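Local structure of Thiosulfate:glutathione sulfurtransferase (Saccharomyces cerevisiae, 3D1P) at residues Y25-M30 / S120-S125; V44-P49 / L94-A99; A59-P64 / I83-P88. The protein transfers sulfur from thiosulfate to glutathione in mitochondria, producing S-sulfanylglutathione and sulfite as a link in hydrogen sulfide metabolism. All coordinates share one frame; numbering follows the deposited sequence. Where two conformers were deposited one is given.

Contact 1 of 3, residues Y25-M30 / S120-S125; sequences YSFEDM and SLYPGS. With ACT (acetate ion), chain C.
S120 meets the ring of Y25 near one edge of the parallel rhodanese sheet, where strand 119-121 flanks the lead-in to helix 27-36, a helix started by a capping box of S26 and D29. S120 CB lies 3.7 Å from Y25 CE2, and both hydroxyls bond to the carboxylate of E93. L121 takes part through its backbone: its O accepts from Y25 N at 3.0 Å, with a bent N-H...O angle of 134°. Y122 carries the largest share of the packing. With its CG anti to the backbone N (chi1 174°), the Y122 ring lies beside the first turn of helix 27-36. There the CG of selenomethionine M30 sits over one ring face, 3.5 Å from the Y122 centroid, a CH-pi contact; the M30 chain then bends, bringing SE to an oblique Met-aromatic position. The backbone N of S125 covers the opposite face. Y122 OH, bonded to D128, comes to the edge of the F27 ring in its plane. P123 CD touches Y25 O at 3.4 Å, and a water held by G124 N donates to that oxygen. S125 ends the type I turn begun at Y122, its OG donating to Y122 O at 3.0 Å.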
# COMPACT_ATOMS: atom_id res chain seq x y z
N TYR A 25 1.42 11.28 -2.71
CA TYR A 25 2.39 11.15 -3.79
C TYR A 25 1.70 11.10 -5.15
O TYR A 25 0.69 10.40 -5.33
CB TYR A 25 3.21 9.89 -3.60
CG TYR A 25 4.03 9.90 -2.32
CD1 TYR A 25 4.98 10.90 -2.09
CD2 TYR A 25 3.90 8.92 -1.38
CE1 TYR A 25 5.77 10.89 -0.94
CE2 TYR A 25 4.71 8.90 -0.23
CZ TYR A 25 5.63 9.90 -0.01
OH TYR A 25 6.46 9.91 1.08
N SER A 26 2.26 11.82 -6.11
CA SER A 26 1.90 11.73 -7.52
C SER A 26 2.55 10.53 -8.18
O SER A 26 3.43 9.86 -7.62
CB SER A 26 2.40 12.97 -8.24
OG SER A 26 3.82 12.94 -8.25
N PHE A 27 2.19 10.29 -9.44
CA PHE A 27 2.88 9.27 -10.24
C PHE A 27 4.40 9.47 -10.24
O PHE A 27 5.15 8.53 -10.00
CB PHE A 27 2.38 9.30 -11.68
CG PHE A 27 3.12 8.32 -12.54
CD1 PHE A 27 2.96 6.95 -12.36
CD2 PHE A 27 3.99 8.75 -13.54
CE1 PHE A 27 3.67 6.05 -13.11
CE2 PHE A 27 4.68 7.85 -14.31
CZ PHE A 27 4.50 6.48 -14.11
N GLU A 28 4.86 10.69 -10.53
CA GLU A 28 6.28 10.91 -10.58
C GLU A 28 6.94 10.68 -9.24
O GLU A 28 8.06 10.12 -9.14
CB GLU A 28 6.60 12.31 -11.13
CG GLU A 28 6.35 12.39 -12.61
CD GLU A 28 7.43 11.64 -13.46
OE1 GLU A 28 8.57 11.72 -13.06
OE2 GLU A 28 7.03 11.10 -14.52
N ASP A 29 6.27 11.07 -8.15
CA ASP A 29 6.78 10.78 -6.83
C ASP A 29 6.92 9.27 -6.60
O ASP A 29 7.92 8.82 -6.03
CB ASP A 29 5.84 11.33 -5.77
CG ASP A 29 5.75 12.85 -5.67
OD1 ASP A 29 6.71 13.55 -6.06
OD2 ASP A 29 4.67 13.30 -5.20
N MSE A 30 5.90 8.51 -7.02
CA MSE A 30 5.93 7.07 -6.85
C MSE A 30 7.01 6.41 -7.68
O MSE A 30 7.65 5.47 -7.23
CB MSE A 30 4.56 6.47 -7.14
CG MSE A 30 3.51 6.82 -6.12
SE MSE A 30 3.90 6.23 -4.33
CE MSE A 30 3.75 4.42 -4.64
N SER A 120 1.28 7.17 4.47
CA SER A 120 1.15 8.04 3.33
C SER A 120 0.16 7.46 2.36
O SER A 120 -0.24 6.29 2.46
CB SER A 120 2.50 8.21 2.62
OG SER A 120 3.47 8.65 3.54
N LEU A 121 -0.23 8.27 1.37
CA LEU A 121 -1.16 7.85 0.32
C LEU A 121 -0.52 8.01 -1.05
O LEU A 121 0.21 8.96 -1.31
CB LEU A 121 -2.41 8.72 0.28
CG LEU A 121 -3.31 8.67 1.48
CD1 LEU A 121 -4.38 9.75 1.41
CD2 LEU A 121 -3.96 7.31 1.62
N TYR A 122 -0.87 7.09 -1.93
CA TYR A 122 -0.73 7.26 -3.38
C TYR A 122 -2.16 7.40 -3.89
O TYR A 122 -2.80 6.42 -4.24
CB TYR A 122 -0.02 6.06 -4.01
CG TYR A 122 0.06 6.05 -5.51
CD1 TYR A 122 0.23 4.86 -6.18
CD2 TYR A 122 -0.04 7.22 -6.27
CE1 TYR A 122 0.40 4.82 -7.55
CE2 TYR A 122 0.10 7.20 -7.66
CZ TYR A 122 0.31 5.98 -8.30
OH TYR A 122 0.48 5.89 -9.65
N PRO A 123 -2.72 8.62 -3.85
CA PRO A 123 -4.16 8.76 -4.10
C PRO A 123 -4.58 8.24 -5.47
O PRO A 123 -5.66 7.69 -5.61
CB PRO A 123 -4.41 10.28 -3.92
CG PRO A 123 -3.24 10.84 -3.62
CD PRO A 123 -2.12 9.92 -3.47
N GLY A 124 -3.75 8.50 -6.48
CA GLY A 124 -4.09 8.07 -7.81
C GLY A 124 -4.17 6.57 -7.97
O GLY A 124 -4.89 6.05 -8.82
N SER A 125 -3.40 5.86 -7.14
CA SER A 125 -3.52 4.43 -6.99
C SER A 125 -3.16 3.71 -8.30
O SER A 125 -2.51 4.26 -9.17
CB SER A 125 -4.89 4.08 -6.41
OG SER A 125 -4.97 4.48 -5.03
C ACT C . 4.68 16.04 -10.08
O ACT C . 4.86 15.29 -9.07
OXT ACT C . 4.31 15.47 -11.14
CH3 ACT C . 4.88 17.48 -9.97
O HOH W 1 -1.50 10.16 -6.98

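Contact 2 of 3, residues V44-P49 / L94-A99; sequences VDVREP and LIFYCA
V44 is hydrogen-bonded through both its backbone polar atoms to strand 93-97, in the parallel pairing at the centre of the sheet. V44 N donates to I95 O at 2.8 Å, V44 O accepts from Y97 N at 3.1 Å, and V46 N reaches Y97 O at 2.9 Å with a nearly straight N-H...O angle of 171°. On one face of the sheet the V44 methyls pack on L94 and F96, with V44 CB over the F96 ring. On the other face Y97, its CG set between the backbone N and the carbonyl carbon (chi1 54°), lays its ring against D45, whose CA makes a CH-pi contact.

The carboxylate of D45 is buried and well supplied with donors. R47 grips it side-on with two nitrogens, each meeting a syn lone pair close to the guanidinium plane: NE donates to D45 OD1, and R47 NH2 lies 2.7 Å from D45 OD2. D45 OD1 also accepts from R47 N at 3.1 Å, closing an Asx turn, while OD2 receives a water that is bound to Y97 OH as well. R47 NH2 has a further acceptor in V55 O. With an alanine in place of D45, the R47 guanidinium would probably lose its charge mate and R47 N its acceptor, leaving the group less fixed in its rotation.

R47 CG lies 3.4 Å from C98 C, and V46 CG2 is 3.9 Å from C98 CB. The backbone N of C98 is satisfied by S125 OG. C98 begins the loop that follows strand 93-97 and leads to R103 in helix 102-112: the active-site loop of the rhodanese fold, in which this cysteine forms the persulfide intermediate.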
# COMPACT_ATOMS: atom_id res chain seq x y z
N VAL A 44 1.76 -0.59 0.11
CA VAL A 44 0.61 -1.36 0.58
C VAL A 44 -0.55 -1.22 -0.41
O VAL A 44 -1.26 -0.24 -0.43
CB VAL A 44 0.15 -0.95 1.97
CG1 VAL A 44 -0.91 -1.92 2.44
CG2 VAL A 44 1.34 -0.89 2.97
N ASP A 45 -0.70 -2.28 -1.22
CA ASP A 45 -1.74 -2.35 -2.23
C ASP A 45 -2.90 -3.12 -1.62
O ASP A 45 -2.79 -4.30 -1.28
CB ASP A 45 -1.16 -3.09 -3.46
CG ASP A 45 -2.08 -3.16 -4.64
OD1 ASP A 45 -3.32 -3.16 -4.50
OD2 ASP A 45 -1.52 -3.27 -5.76
N VAL A 46 -4.02 -2.42 -1.44
CA VAL A 46 -5.16 -3.00 -0.73
C VAL A 46 -6.29 -3.42 -1.67
O VAL A 46 -7.41 -3.67 -1.23
CB VAL A 46 -5.66 -2.09 0.42
CG1 VAL A 46 -4.51 -1.74 1.33
CG2 VAL A 46 -6.35 -0.85 -0.05
N ARG A 47 -5.98 -3.58 -2.95
CA ARG A 47 -6.91 -4.24 -3.86
C ARG A 47 -7.09 -5.72 -3.47
O ARG A 47 -6.35 -6.26 -2.65
CB ARG A 47 -6.41 -4.11 -5.30
CG ARG A 47 -6.36 -2.68 -5.80
CD ARG A 47 -5.82 -2.56 -7.21
NE ARG A 47 -4.45 -3.09 -7.24
CZ ARG A 47 -3.85 -3.63 -8.28
NH1 ARG A 47 -4.42 -3.67 -9.46
NH2 ARG A 47 -2.64 -4.14 -8.11
N GLU A 48 -8.09 -6.35 -4.07
CA GLU A 48 -8.30 -7.77 -3.85
C GLU A 48 -7.21 -8.57 -4.56
O GLU A 48 -6.57 -8.08 -5.50
CB GLU A 48 -9.68 -8.22 -4.30
CG GLU A 48 -10.79 -7.63 -3.44
CD GLU A 48 -10.62 -8.00 -1.97
OE1 GLU A 48 -10.59 -9.22 -1.69
OE2 GLU A 48 -10.44 -7.11 -1.12
N PRO A 49 -6.98 -9.81 -4.16
CA PRO A 49 -5.90 -10.60 -4.77
C PRO A 49 -6.03 -10.74 -6.29
O PRO A 49 -5.03 -10.74 -6.99
CB PRO A 49 -5.98 -11.93 -4.02
CG PRO A 49 -6.51 -11.55 -2.66
CD PRO A 49 -7.55 -10.53 -2.99
N LEU A 94 4.48 3.41 5.46
CA LEU A 94 3.57 2.59 4.67
C LEU A 94 2.79 3.51 3.73
O LEU A 94 2.18 4.49 4.20
CB LEU A 94 2.57 1.85 5.56
CG LEU A 94 3.05 0.51 6.12
CD1 LEU A 94 4.33 0.63 7.00
CD2 LEU A 94 1.91 -0.15 6.88
N ILE A 95 2.82 3.21 2.44
CA ILE A 95 2.17 4.01 1.42
C ILE A 95 0.98 3.21 0.90
O ILE A 95 1.16 2.15 0.33
CB ILE A 95 3.11 4.35 0.26
CG1 ILE A 95 4.39 4.98 0.76
CG2 ILE A 95 2.38 5.25 -0.74
CD1 ILE A 95 5.42 5.28 -0.36
N PHE A 96 -0.23 3.72 1.10
CA PHE A 96 -1.44 2.98 0.82
C PHE A 96 -2.08 3.40 -0.50
O PHE A 96 -2.17 4.59 -0.82
CB PHE A 96 -2.48 3.26 1.91
CG PHE A 96 -2.12 2.65 3.21
CD1 PHE A 96 -2.58 1.38 3.56
CD2 PHE A 96 -1.27 3.31 4.10
CE1 PHE A 96 -2.21 0.82 4.77
CE2 PHE A 96 -0.89 2.72 5.30
CZ PHE A 96 -1.35 1.47 5.60
N TYR A 97 -2.61 2.41 -1.22
CA TYR A 97 -3.35 2.68 -2.47
C TYR A 97 -4.17 1.45 -2.82
O TYR A 97 -3.95 0.34 -2.32
CB TYR A 97 -2.39 3.04 -3.61
CG TYR A 97 -1.30 2.04 -3.84
CD1 TYR A 97 -1.47 0.99 -4.74
CD2 TYR A 97 -0.08 2.11 -3.18
CE1 TYR A 97 -0.49 0.07 -4.97
CE2 TYR A 97 0.92 1.18 -3.38
CZ TYR A 97 0.73 0.16 -4.29
OH TYR A 97 1.74 -0.74 -4.50
N CYS A 98 -5.09 1.67 -3.75
CA CYS A 98 -5.92 0.59 -4.30
C CYS A 98 -5.94 0.74 -5.84
O CYS A 98 -4.89 0.74 -6.46
CB CYS A 98 -7.30 0.50 -3.60
SG CYS A 98 -8.28 2.01 -3.69
N ALA A 99 -7.16 0.83 -6.41
CA ALA A 99 -7.34 1.07 -7.86
C ALA A 99 -7.62 2.56 -8.07
O ALA A 99 -6.82 3.24 -8.71
CB ALA A 99 -8.44 0.20 -8.41
O HOH W 2 1.07 -2.82 -6.11

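Contact 3 of 3, residues A59-P64 / I83-P88; sequences ASINVP and IGIPKP
I61 and I85 face each other with their CA atoms 8.4 Å apart, and V63 and I83 close to 6.7 Å, so the two chains run in opposite senses. Strand 61-62 is the outermost on its side of the parallel rhodanese sheet, and 83-88 belongs to the connection through helix 76-83 that returns to strand 93-97, a beta-alpha-beta crossover passing strand 41-45. No hydrogen bond joins the segments; the backbone of strand 61-62 bonds instead to strand 41-45. G84 ends the helix with a positive phi of 89°, where a side chain would press on the carbonyl O of I83, and the chain then turns back along the edge strand.

The contact is made by aliphatic groups. I85 reaches over with its end methyl: CG1 is placed between the backbone N and the carbonyl carbon (chi1 63°) and the chain extends from there, so that I85 CD1 arrives 3.8 Å from I61 CB. The same methyl lies 4.0 Å from N62 O and a little farther from V63 CG2, settling among three successive residues. I83 adds its CG2, 3.9 Å from N62 O, and its CD1, 4.3 Å from V63 CG1. N62 gives mainly its backbone here, since its ND2 is turned to the carbonyl oxygens of R47 and D45. F79 of helix 76-83 packs on V63, I85 and P88, tying the helix to both segments. Toward the other end of the contact I61 takes the same first torsion as I85 (chi1 67°) and likewise extends to its tip. Its terminal methyl meets the pyrrolidine ring of P88, with I61 CD1 3.6 Å from P88 CG.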
# COMPACT_ATOMS: atom_id res chain seq x y z
N ALA A 59 7.56 -5.52 -5.62
CA ALA A 59 7.97 -5.41 -4.23
C ALA A 59 6.90 -4.85 -3.30
O ALA A 59 7.08 -4.81 -2.10
CB ALA A 59 9.32 -4.63 -4.07
N SER A 60 5.74 -4.48 -3.85
CA SER A 60 4.63 -4.13 -2.99
C SER A 60 4.11 -5.36 -2.28
O SER A 60 4.39 -6.49 -2.69
CB SER A 60 3.53 -3.48 -3.81
OG SER A 60 2.97 -4.37 -4.78
N ILE A 61 3.31 -5.12 -1.25
CA ILE A 61 2.57 -6.16 -0.57
C ILE A 61 1.09 -5.98 -0.86
O ILE A 61 0.63 -4.90 -1.20
CB ILE A 61 2.85 -6.19 0.95
CG1 ILE A 61 2.31 -4.94 1.67
CG2 ILE A 61 4.34 -6.42 1.18
CD1 ILE A 61 2.41 -5.03 3.19
N ASN A 62 0.34 -7.08 -0.74
CA ASN A 62 -1.11 -7.05 -0.95
C ASN A 62 -1.79 -7.34 0.38
O ASN A 62 -1.62 -8.40 0.96
CB ASN A 62 -1.48 -8.10 -1.99
CG ASN A 62 -2.97 -8.09 -2.37
OD1 ASN A 62 -3.55 -9.14 -2.69
ND2 ASN A 62 -3.58 -6.92 -2.43
N VAL A 63 -2.57 -6.37 0.86
CA VAL A 63 -3.32 -6.51 2.11
C VAL A 63 -4.76 -6.09 1.81
O VAL A 63 -5.14 -4.94 1.99
CB VAL A 63 -2.73 -5.68 3.26
CG1 VAL A 63 -3.47 -6.04 4.55
CG2 VAL A 63 -1.22 -5.96 3.41
N PRO A 64 -5.54 -7.01 1.25
CA PRO A 64 -6.84 -6.62 0.69
C PRO A 64 -7.78 -5.95 1.68
O PRO A 64 -8.09 -6.50 2.75
CB PRO A 64 -7.42 -7.97 0.22
CG PRO A 64 -6.19 -8.82 -0.10
CD PRO A 64 -5.21 -8.42 0.97
N ILE A 83 -3.68 -12.87 6.66
CA ILE A 83 -3.22 -12.30 5.40
C ILE A 83 -2.21 -13.18 4.71
O ILE A 83 -2.12 -13.14 3.50
CB ILE A 83 -2.61 -10.88 5.65
CG1 ILE A 83 -3.57 -10.03 6.47
CG2 ILE A 83 -2.27 -10.18 4.33
CD1 ILE A 83 -4.94 -9.82 5.89
N GLY A 84 -1.45 -13.97 5.45
CA GLY A 84 -0.46 -14.86 4.88
C GLY A 84 0.93 -14.31 4.68
O GLY A 84 1.76 -15.01 4.12
N ILE A 85 1.15 -13.07 5.11
CA ILE A 85 2.43 -12.42 5.07
C ILE A 85 2.64 -11.74 6.42
O ILE A 85 1.69 -11.53 7.16
CB ILE A 85 2.52 -11.39 3.93
CG1 ILE A 85 1.51 -10.25 4.13
CG2 ILE A 85 2.39 -12.11 2.61
CD1 ILE A 85 1.70 -9.10 3.12
N PRO A 86 3.88 -11.38 6.76
CA PRO A 86 4.14 -10.73 8.04
C PRO A 86 3.53 -9.34 8.11
O PRO A 86 3.44 -8.61 7.11
CB PRO A 86 5.68 -10.64 8.12
CG PRO A 86 6.13 -11.71 7.20
CD PRO A 86 5.13 -11.69 6.07
N LYS A 87 3.14 -8.97 9.31
CA LYS A 87 2.63 -7.64 9.55
C LYS A 87 3.75 -6.62 9.34
O LYS A 87 4.83 -6.76 9.88
CB LYS A 87 2.12 -7.53 10.97
CG LYS A 87 1.42 -6.22 11.24
CD LYS A 87 0.83 -6.13 12.65
CE LYS A 87 0.15 -4.79 12.93
NZ LYS A 87 -0.24 -4.65 14.35
N PRO A 88 3.50 -5.58 8.54
CA PRO A 88 4.55 -4.61 8.30
C PRO A 88 5.06 -3.96 9.58
O PRO A 88 4.29 -3.66 10.51
CB PRO A 88 3.88 -3.57 7.39
CG PRO A 88 2.88 -4.37 6.65
CD PRO A 88 2.34 -5.33 7.67

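In the fold
From the N terminus, 25-30 opens the widest loop, which contact 1 closes only at 120-125. Inside it, contact 2 joins 44-49 to 94-99, and inside that in turn contact 3 joins 59-64 to 83-88; the three closures are concentric and none cross. Sheet neighbours connect them laterally. S120 of contact 1 bonds to L94 and F96 of contact 2, and D45 of contact 2 bonds to I61 of contact 3. Contacts 1 and 3 do not touch, their centres lying about 19 Å apart on opposite sides of the chain's centre. Contact 2 therefore bridges the N-terminal helix side of the domain to the edge strand and its crossover.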